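Local coordinates for glutathione S-transferase, N-terminal domain protein (Pseudomonas putida, PDB 4NAX), which binds oxidized glutathione disulfide, one per subunit, and is probably a transferase of the glutathione S-transferase superfamily, at residues R20-S25 / A44-K49; F136-G141 / R195-D200. One frame throughout, in Å; residues are numbered along the deposited sequence. Where two conformers were deposited one is given.

Interaction 1. Residues R20-S25 / A44-K49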
ATOM      1  N   ARG A  20      14.694  14.952 -18.285  1.00 16.09           N
ATOM      2  CA  ARG A  20      14.855  13.922 -17.252  1.00 15.77           C
ATOM      3  C   ARG A  20      13.648  13.827 -16.362  1.00 14.60           C
ATOM      4  O   ARG A  20      13.030  14.826 -16.031  1.00 14.50           O
ATOM      5  CB  ARG A  20      16.067  14.222 -16.357  1.00 17.37           C
ATOM      6  CG  ARG A  20      17.374  14.209 -17.125  1.00 19.35           C
ATOM      7  CD  ARG A  20      18.589  14.413 -16.229  1.00 20.48           C
ATOM      8  NE  ARG A  20      19.746  14.512 -17.097  1.00 22.15           N
ATOM      9  CZ  ARG A  20      20.921  15.034 -16.783  1.00 28.22           C
ATOM     10  NH1 ARG A  20      21.147  15.503 -15.571  1.00 22.01           N
ATOM     11  NH2 ARG A  20      21.881  15.078 -17.711  1.00 32.02           N
ATOM     12  N   LEU A  21      13.373  12.603 -15.901  1.00 14.65           N
ATOM     13  CA  LEU A  21      12.413  12.387 -14.823  1.00 14.27           C
ATOM     14  C   LEU A  21      12.742  13.315 -13.649  1.00 13.16           C
ATOM     15  O   LEU A  21      13.905  13.424 -13.222  1.00 14.40           O
ATOM     16  CB  LEU A  21      12.446  10.925 -14.407  1.00 13.89           C
ATOM     17  CG  LEU A  21      11.447  10.530 -13.312  1.00 14.20           C
ATOM     18  CD1 LEU A  21      11.009   9.090 -13.506  1.00 15.37           C
ATOM     19  CD2 LEU A  21      12.012  10.708 -11.907  1.00 14.66           C
ATOM     20  N   GLN A  22      11.702  13.965 -13.141  1.00 12.86           N
ATOM     21  CA  GLN A  22      11.784  14.884 -12.015  1.00 13.35           C
ATOM     22  C   GLN A  22      11.292  14.173 -10.766  1.00 13.05           C
ATOM     23  O   GLN A  22      10.198  13.611 -10.753  1.00 13.60           O
ATOM     24  CB  GLN A  22      10.926  16.133 -12.278  1.00 14.42           C
ATOM     25  CG  GLN A  22      11.249  16.846 -13.591  1.00 15.07           C
ATOM     26  CD  GLN A  22      12.574  17.570 -13.556  1.00 14.67           C
ATOM     27  OE1 GLN A  22      12.788  18.449 -12.712  1.00 15.65           O
ATOM     28  NE2 GLN A  22      13.464  17.226 -14.460  1.00 14.92           N
ATOM     29  N   LEU A  23      12.119  14.199  -9.725  1.00 12.89           N
ATOM     30  CA  LEU A  23      11.800  13.613  -8.434  1.00 12.80           C
ATOM     31  C   LEU A  23      11.633  14.705  -7.396  1.00 13.21           C
ATOM     32  O   LEU A  23      12.506  15.554  -7.250  1.00 13.95           O
ATOM     33  CB  LEU A  23      12.915  12.674  -7.982  1.00 13.27           C
ATOM     34  CG  LEU A  23      12.796  12.095  -6.582  1.00 13.73           C
ATOM     35  CD1 LEU A  23      11.571  11.197  -6.427  1.00 13.75           C
ATOM     36  CD2 LEU A  23      14.062  11.344  -6.203  1.00 15.37           C
ATOM     37  N   TYR A  24      10.519  14.673  -6.666  1.00 12.93           N
ATOM     38  CA  TYR A  24      10.222  15.655  -5.612  1.00 13.00           C
ATOM     39  C   TYR A  24      10.140  14.869  -4.318  1.00 13.13           C
ATOM     40  O   TYR A  24       9.202  14.103  -4.113  1.00 13.65           O
ATOM     41  CB  TYR A  24       8.933  16.415  -5.921  1.00 14.19           C
ATOM     42  CG  TYR A  24       8.886  16.955  -7.344  1.00 13.85           C
ATOM     43  CD1 TYR A  24       9.471  18.175  -7.698  1.00 14.82           C
ATOM     44  CD2 TYR A  24       8.289  16.218  -8.354  1.00 14.06           C
ATOM     45  CE1 TYR A  24       9.429  18.636  -9.010  1.00 15.12           C
ATOM     46  CE2 TYR A  24       8.227  16.686  -9.656  1.00 14.15           C
ATOM     47  CZ  TYR A  24       8.816  17.879  -9.988  1.00 14.79           C
ATOM     48  OH  TYR A  24       8.736  18.326 -11.289  1.00 15.96           O
ATOM     49  N   SER A  25      11.158  14.990  -3.464  1.00 13.33           N
ATOM     50  CA  SER A  25      11.319  14.045  -2.393  1.00 13.03           C
ATOM     51  C   SER A  25      12.138  14.622  -1.241  1.00 13.56           C
ATOM     52  O   SER A  25      12.454  15.811  -1.209  1.00 14.67           O
ATOM     53  CB  SER A  25      11.934  12.743  -2.962  1.00 12.95           C
ATOM     54  OG  SER A  25      11.861  11.656  -2.037  1.00 13.42           O
ATOM     55  N   ALA A  44      18.316   8.367 -15.752  1.00 17.08           N
ATOM     56  CA  ALA A  44      18.599   9.771 -15.455  1.00 17.60           C
ATOM     57  C   ALA A  44      17.445  10.393 -14.696  1.00 15.24           C
ATOM     58  O   ALA A  44      16.296  10.162 -15.020  1.00 16.37           O
ATOM     59  CB  ALA A  44      18.846  10.537 -16.744  1.00 19.61           C
ATOM     60  N   TYR A  45      17.749  11.204 -13.688  1.00 15.38           N
ATOM     61  CA  TYR A  45      16.722  11.918 -12.974  1.00 15.04           C
ATOM     62  C   TYR A  45      17.276  13.167 -12.345  1.00 15.52           C
ATOM     63  O   TYR A  45      18.487  13.280 -12.124  1.00 16.77           O
ATOM     64  CB  TYR A  45      16.058  11.038 -11.921  1.00 16.25           C
ATOM     65  CG  TYR A  45      16.901  10.679 -10.709  1.00 15.09           C
ATOM     66  CD1 TYR A  45      17.911   9.732 -10.777  1.00 15.07           C
ATOM     67  CD2 TYR A  45      16.640  11.254  -9.486  1.00 15.64           C
ATOM     68  CE1 TYR A  45      18.658   9.370  -9.665  1.00 14.69           C
ATOM     69  CE2 TYR A  45      17.346  10.903  -8.353  1.00 16.72           C
ATOM     70  CZ  TYR A  45      18.370   9.977  -8.438  1.00 16.67           C
ATOM     71  OH  TYR A  45      19.025   9.639  -7.274  1.00 18.65           O
ATOM     72  N   GLU A  46      16.370  14.099 -12.070  1.00 14.38           N
ATOM     73  CA  GLU A  46      16.689  15.366 -11.456  1.00 15.12           C
ATOM     74  C   GLU A  46      15.933  15.439 -10.139  1.00 14.96           C
ATOM     75  O   GLU A  46      14.697  15.543 -10.102  1.00 15.07           O
ATOM     76  CB  GLU A  46      16.278  16.512 -12.382  1.00 15.40           C
ATOM     77  CG  GLU A  46      16.635  17.875 -11.833  1.00 16.67           C
ATOM     78  CD  GLU A  46      16.286  19.023 -12.761  1.00 15.93           C
ATOM     79  OE1 GLU A  46      15.945  18.793 -13.940  1.00 16.74           O
ATOM     80  OE2 GLU A  46      16.372  20.183 -12.289  1.00 17.85           O
ATOM     81  N   ALA A  47      16.692  15.370  -9.054  1.00 15.05           N
ATOM     82  CA  ALA A  47      16.131  15.377  -7.718  1.00 15.58           C
ATOM     83  C   ALA A  47      15.931  16.786  -7.163  1.00 15.93           C
ATOM     84  O   ALA A  47      16.778  17.673  -7.312  1.00 19.08           O
ATOM     85  CB  ALA A  47      17.007  14.563  -6.768  1.00 19.55           C
ATOM     86  N   HIS A  48      14.800  16.956  -6.501  1.00 14.89           N
ATOM     87  CA  HIS A  48      14.412  18.203  -5.883  1.00 15.26           C
ATOM     88  C   HIS A  48      14.020  17.971  -4.446  1.00 15.20           C
ATOM     89  O   HIS A  48      13.189  17.102  -4.155  1.00 16.11           O
ATOM     90  CB  HIS A  48      13.215  18.805  -6.613  1.00 15.59           C
ATOM     91  CG  HIS A  48      13.460  19.085  -8.061  1.00 16.40           C
ATOM     92  ND1 HIS A  48      14.188  20.170  -8.514  1.00 16.86           N
ATOM     93  CD2 HIS A  48      13.104  18.388  -9.161  1.00 15.96           C
ATOM     94  CE1 HIS A  48      14.223  20.154  -9.829  1.00 17.23           C
ATOM     95  NE2 HIS A  48      13.601  19.067 -10.244  1.00 17.09           N
ATOM     96  N   LYS A  49      14.601  18.754  -3.546  1.00 15.60           N
ATOM     97  CA  LYS A  49      14.264  18.650  -2.132  1.00 15.69           C
ATOM     98  C   LYS A  49      12.981  19.393  -1.767  1.00 15.39           C
ATOM     99  O   LYS A  49      12.861  20.607  -2.005  1.00 16.71           O
ATOM    100  CB  LYS A  49      15.409  19.203  -1.295  1.00 16.96           C
ATOM    101  CG  LYS A  49      15.138  19.108   0.193  1.00 18.97           C
ATOM    102  CD  LYS A  49      16.315  19.610   1.011  1.00 19.85           C
ATOM    103  CE  LYS A  49      16.051  19.413   2.483  1.00 22.82           C
ATOM    104  NZ  LYS A  49      17.085  20.082   3.316  1.00 27.27           N
TER
HETATM  105  O   HOH W   1      19.816  15.441 -13.159  1.00 28.70           O
HETATM  106  O   HOH W   2      14.725  10.352 -17.185  1.00 16.89           O

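Interaction 2. Residues F136-G141 / R195-D200. With FMT (formic acid), chain E.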
ATOM      1  N   PHE A 136       5.132   6.929  18.555  1.00 14.79           N
ATOM      2  CA  PHE A 136       4.986   6.598  19.974  1.00 15.04           C
ATOM      3  C   PHE A 136       6.277   6.317  20.731  1.00 15.52           C
ATOM      4  O   PHE A 136       6.256   6.141  21.957  1.00 16.99           O
ATOM      5  CB  PHE A 136       3.976   5.458  20.159  1.00 15.28           C
ATOM      6  CG  PHE A 136       2.554   5.882  19.899  1.00 15.53           C
ATOM      7  CD1 PHE A 136       1.907   6.743  20.785  1.00 15.96           C
ATOM      8  CD2 PHE A 136       1.870   5.464  18.771  1.00 15.26           C
ATOM      9  CE1 PHE A 136       0.623   7.162  20.552  1.00 17.37           C
ATOM     10  CE2 PHE A 136       0.569   5.877  18.532  1.00 16.36           C
ATOM     11  CZ  PHE A 136      -0.060   6.721  19.430  1.00 16.39           C
ATOM     12  N   HIS A 137       7.402   6.309  20.016  1.00 16.23           N
ATOM     13  CA  HIS A 137       8.708   6.104  20.648  1.00 17.03           C
ATOM     14  C   HIS A 137       9.740   7.191  20.370  1.00 18.05           C
ATOM     15  O   HIS A 137      10.662   7.377  21.157  1.00 20.81           O
ATOM     16  CB  HIS A 137       9.295   4.746  20.243  1.00 17.17           C
ATOM     17  CG  HIS A 137      10.587   4.428  20.929  1.00 19.60           C
ATOM     18  ND1 HIS A 137      10.696   4.321  22.297  1.00 22.34           N
ATOM     19  CD2 HIS A 137      11.830   4.228  20.436  1.00 21.72           C
ATOM     20  CE1 HIS A 137      11.947   4.049  22.615  1.00 25.41           C
ATOM     21  NE2 HIS A 137      12.655   3.987  21.504  1.00 25.59           N
ATOM     22  N   PHE A 138       9.584   7.903  19.262  1.00 17.64           N
ATOM     23  CA  PHE A 138      10.571   8.891  18.830  1.00 19.27           C
ATOM     24  C   PHE A 138      10.009  10.314  18.717  1.00 19.20           C
ATOM     25  O   PHE A 138      10.700  11.280  19.044  1.00 23.59           O
ATOM     26  CB  PHE A 138      11.210   8.405  17.509  1.00 20.66           C
ATOM     27  CG  PHE A 138      12.339   9.270  17.017  1.00 23.87           C
ATOM     28  CD1 PHE A 138      13.590   9.213  17.616  1.00 29.26           C
ATOM     29  CD2 PHE A 138      12.148  10.125  15.948  1.00 25.43           C
ATOM     30  CE1 PHE A 138      14.624  10.021  17.159  1.00 31.57           C
ATOM     31  CE2 PHE A 138      13.176  10.922  15.479  1.00 31.22           C
ATOM     32  CZ  PHE A 138      14.409  10.878  16.089  1.00 31.43           C
ATOM     33  N   PHE A 139       8.779  10.454  18.236  1.00 18.92           N
ATOM     34  CA  PHE A 139       8.155  11.764  18.091  1.00 20.22           C
ATOM     35  C   PHE A 139       7.243  12.054  19.304  1.00 19.98           C
ATOM     36  O   PHE A 139       7.482  11.529  20.385  1.00 21.51           O
ATOM     37  CB  PHE A 139       7.457  11.893  16.725  1.00 20.84           C
ATOM     38  CG  PHE A 139       8.399  11.740  15.548  1.00 21.79           C
ATOM     39  CD1 PHE A 139       9.354  12.726  15.262  1.00 25.91           C
ATOM     40  CD2 PHE A 139       8.349  10.624  14.722  1.00 23.74           C
ATOM     41  CE1 PHE A 139      10.223  12.591  14.186  1.00 32.78           C
ATOM     42  CE2 PHE A 139       9.215  10.489  13.648  1.00 26.64           C
ATOM     43  CZ  PHE A 139      10.153  11.466  13.380  1.00 28.86           C
ATOM     44  N   ALA A 140       6.215  12.878  19.161  1.00 22.42           N
ATOM     45  CA  ALA A 140       5.501  13.394  20.336  1.00 24.47           C
ATOM     46  C   ALA A 140       4.868  12.313  21.201  1.00 22.61           C
ATOM     47  O   ALA A 140       4.824  12.406  22.447  1.00 22.86           O
ATOM     48  CB  ALA A 140       4.451  14.406  19.903  1.00 29.43           C
ATOM     49  N   GLY A 141       4.403  11.252  20.559  1.00 18.48           N
ATOM     50  CA  GLY A 141       3.706  10.215  21.304  1.00 18.22           C
ATOM     51  C   GLY A 141       4.575   9.547  22.357  1.00 18.28           C
ATOM     52  O   GLY A 141       4.075   8.915  23.268  1.00 18.22           O
ATOM     53  N   ARG A 195      16.914   5.439  12.958  1.00 22.23           N
ATOM     54  CA  ARG A 195      16.317   6.721  13.292  1.00 22.35           C
ATOM     55  C   ARG A 195      15.369   6.661  14.483  1.00 22.34           C
ATOM     56  O   ARG A 195      15.457   7.495  15.380  1.00 25.03           O
ATOM     57  CB  ARG A 195      15.627   7.350  12.084  1.00 24.83           C
ATOM     58  CG  ARG A 195      14.915   8.661  12.397  1.00 29.70           C
ATOM     59  CD  ARG A 195      14.701   9.474  11.136  1.00 37.65           C
ATOM     60  NE  ARG A 195      13.846  10.649  11.309  1.00 43.79           N
ATOM     61  CZ  ARG A 195      14.207  11.780  11.918  1.00 42.53           C
ATOM     62  NH1 ARG A 195      15.412  11.911  12.471  1.00 54.79           N
ATOM     63  NH2 ARG A 195      13.342  12.791  11.988  1.00 45.04           N
ATOM     64  N   TYR A 196      14.466   5.684  14.514  1.00 20.08           N
ATOM     65  CA  TYR A 196      13.478   5.660  15.584  1.00 20.21           C
ATOM     66  C   TYR A 196      14.009   5.115  16.883  1.00 22.60           C
ATOM     67  O   TYR A 196      13.287   5.128  17.888  1.00 25.36           O
ATOM     68  CB  TYR A 196      12.257   4.836  15.211  1.00 19.49           C
ATOM     69  CG  TYR A 196      11.427   5.360  14.092  1.00 18.40           C
ATOM     70  CD1 TYR A 196      11.505   6.686  13.652  1.00 19.09           C
ATOM     71  CD2 TYR A 196      10.468   4.528  13.519  1.00 17.69           C
ATOM     72  CE1 TYR A 196      10.679   7.144  12.646  1.00 20.42           C
ATOM     73  CE2 TYR A 196       9.656   4.981  12.509  1.00 18.99           C
ATOM     74  CZ  TYR A 196       9.748   6.276  12.076  1.00 18.06           C
ATOM     75  OH  TYR A 196       8.929   6.688  11.056  1.00 22.53           O
ATOM     76  N   ASN A 197      15.244   4.622  16.881  1.00 22.84           N
ATOM     77  CA  ASN A 197      15.843   4.113  18.113  1.00 25.96           C
ATOM     78  C   ASN A 197      15.025   2.972  18.754  1.00 22.55           C
ATOM     79  O   ASN A 197      14.911   2.879  19.981  1.00 24.59           O
ATOM     80  CB  ASN A 197      15.977   5.233  19.165  1.00 32.16           C
ATOM     81  CG  ASN A 197      16.852   6.388  18.732  1.00 66.43           C
ATOM     82  OD1 ASN A 197      16.559   7.537  19.063  1.00104.81           O
ATOM     83  ND2 ASN A 197      17.944   6.103  18.036  1.00 41.90           N
ATOM     84  N   ALA A 198      14.424   2.127  17.915  1.00 21.58           N
ATOM     85  CA  ALA A 198      13.498   1.095  18.392  1.00 20.94           C
ATOM     86  C   ALA A 198      14.055  -0.318  18.326  1.00 21.97           C
ATOM     87  O   ALA A 198      13.323  -1.294  18.454  1.00 21.86           O
ATOM     88  CB  ALA A 198      12.180   1.178  17.639  1.00 21.54           C
ATOM     89  N   ARG A 199      15.361  -0.422  18.152  1.00 23.83           N
ATOM     90  CA  ARG A 199      16.004  -1.723  18.037  0.50 25.97           C
ATOM     91  C   ARG A 199      15.683  -2.660  19.223  1.00 25.47           C
ATOM     92  O   ARG A 199      15.260  -3.810  19.042  1.00 28.74           O
ATOM     93  CB  ARG A 199      17.503  -1.509  17.885  0.50 27.20           C
ATOM     94  CG  ARG A 199      18.221  -2.717  17.367  0.50 36.06           C
ATOM     95  CD  ARG A 199      19.715  -2.526  17.388  0.50 44.25           C
ATOM     96  NE  ARG A 199      20.272  -3.654  16.675  0.50 60.63           N
ATOM     97  CZ  ARG A 199      20.602  -3.621  15.395  0.50 79.13           C
ATOM     98  NH1 ARG A 199      20.480  -2.494  14.706  0.50 93.18           N
ATOM     99  NH2 ARG A 199      21.074  -4.710  14.814  0.50 86.73           N
ATOM    100  N   ASP A 200      15.856  -2.152  20.438  1.00 28.44           N
ATOM    101  CA  ASP A 200      15.568  -2.934  21.634  1.00 31.38           C
ATOM    102  C   ASP A 200      14.055  -3.099  21.837  1.00 28.98           C
ATOM    103  O   ASP A 200      13.571  -4.186  22.193  1.00 29.56           O
ATOM    104  CB  ASP A 200      16.207  -2.281  22.868  1.00 41.06           C
ATOM    105  CG  ASP A 200      17.737  -2.337  22.853  1.00 69.55           C
ATOM    106  OD1 ASP A 200      18.335  -3.052  22.014  1.00 50.11           O
ATOM    107  OD2 ASP A 200      18.352  -1.654  23.701  1.00 82.87           O
TER
HETATM  108  C   FMT E 303       8.252   5.446  24.600  1.00 19.10           C
HETATM  109  O1  FMT E 303       7.394   5.278  25.451  1.00 27.81           O
HETATM  110  O2  FMT E 303       8.948   4.380  24.221  1.00 26.16           O

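Interaction 1. Residues R20-S25 / A44-K49
Gln-22 meets both Glu-46 and His-48 through its side-chain amide. The Gln-22 side chain bends at chi2 (-72°), which turns the amide towards the neighbouring strand. Gln-22 NE2 gives one N-H to Glu-46 OE1 at 3.0 Å, reaching that oxygen from above the carboxylate plane. The other N-H goes to Arg-20 O. Gln-22 OE1 accepts from His-48 NE2 at 2.7 Å, close to the imidazole plane. All three bonds are fairly straight, so they fix which way round the amide lies. Glu-46 is held further by the backbone N atoms of His-17 and Lys-16. Beside this network the Tyr-24 and His-48 rings lie nearly parallel but slid apart, with Tyr-24 CE1 3.7 Å from His-48 CD2.

The backbones pair in parallel. Leu-23 N donates to Glu-46 O at 2.9 Å, and Leu-23 O accepts from His-48 N at 2.8 Å. On the other face of the sheet, Leu-23 CD2 packs 3.9 Å from Tyr-45 CE2. Helix 31-41 lies against this face, and Tyr-45 OH is hydrogen-bonded to its Glu-39.

The amide network and the Leu-23 pairing are the tight part. The Arg-20 and Ala-44 end is looser and wetter. There one water links Leu-21 N to Ala-44 O, and a second joins Arg-20 NH1 to Tyr-45 O. The extended Arg-20 chain runs past Ala-44, with Arg-20 CD 3.9 Å from Ala-44 CB. Strand 21-25, helix 31-41 and strand 45-49 form the beta-alpha-beta unit that opens the thioredoxin-like domain of glutathione transferases.

Interaction 2. Residues F136-G141 / R195-D200
Phe-138 lays one ring face over the backbone carbonyl of Arg-195. The oxygen sits towards the rim of the ring, with Phe-138 CE1 3.2 Å from Arg-195 O. The guanidinium of Arg-195 meets the same ring differently. Phe-138 CE2 lies over the centre of the guanidinium face, 3.8 Å from Arg-195 CZ, and the two planes are 67° apart. At the ring edge, Asn-197 OD1 lies 3.7 Å from Phe-138 CE1.

Phe-139 joins from beside its neighbour. Phe-138 CD2 stands over the centre of the Phe-139 ring, while Arg-195 NH2 comes to the edge of that ring, 3.7 Å from Phe-139 CZ. Phe-139 CE2 also touches Tyr-196 CE1 at 3.8 Å.

His-137 is the polar end of the contact. Its CG is anti to the backbone N (chi1 -176°), which carries the ring towards the 195-200 loop. His-137 NE2 donates to Asn-197 O at 2.9 Å, bent to 134° and from above the carbonyl plane. His-137 ND1 donates to O2 of a formic acid molecule at 2.6 Å, probably left from crystallisation. Lys-147 and Arg-150 bind the same molecule. A leucine in place of His-137 would probably leave Asn-197 O without this donor and the bound formic acid without one of its partners.

The contact joins the C-terminal end of helix 109-137 and the residues after it to the loop that follows helix 180-193. Tyr-196 rests on Trp-188 and Asn-191 of helix 180-193, and Ala-198 touches Leu-192 of that helix and Val-133 of helix 109-137.

How the interactions relate
Interaction 1 belongs to the N-terminal thioredoxin-like domain and interaction 2 to the helical C-terminal domain. They do not touch. Their centres are about 30 Å apart, their nearest atoms about 12 Å, and they lie on opposite sides of the chain's centre. They follow one another along the sequence. Each has a side chain near a bound glutathione disulfide, not necessarily the same molecule. The side chain of Ser-25, at the end of strand 21-25, is about 8 Å from a bound disulfide. The side chain of Tyr-196 is about 4 Å from a bound glutathione disulfide. By these side chains interaction 2 lies nearer to ligand, while interaction 1 belongs to the sheet of the glutathione-binding domain.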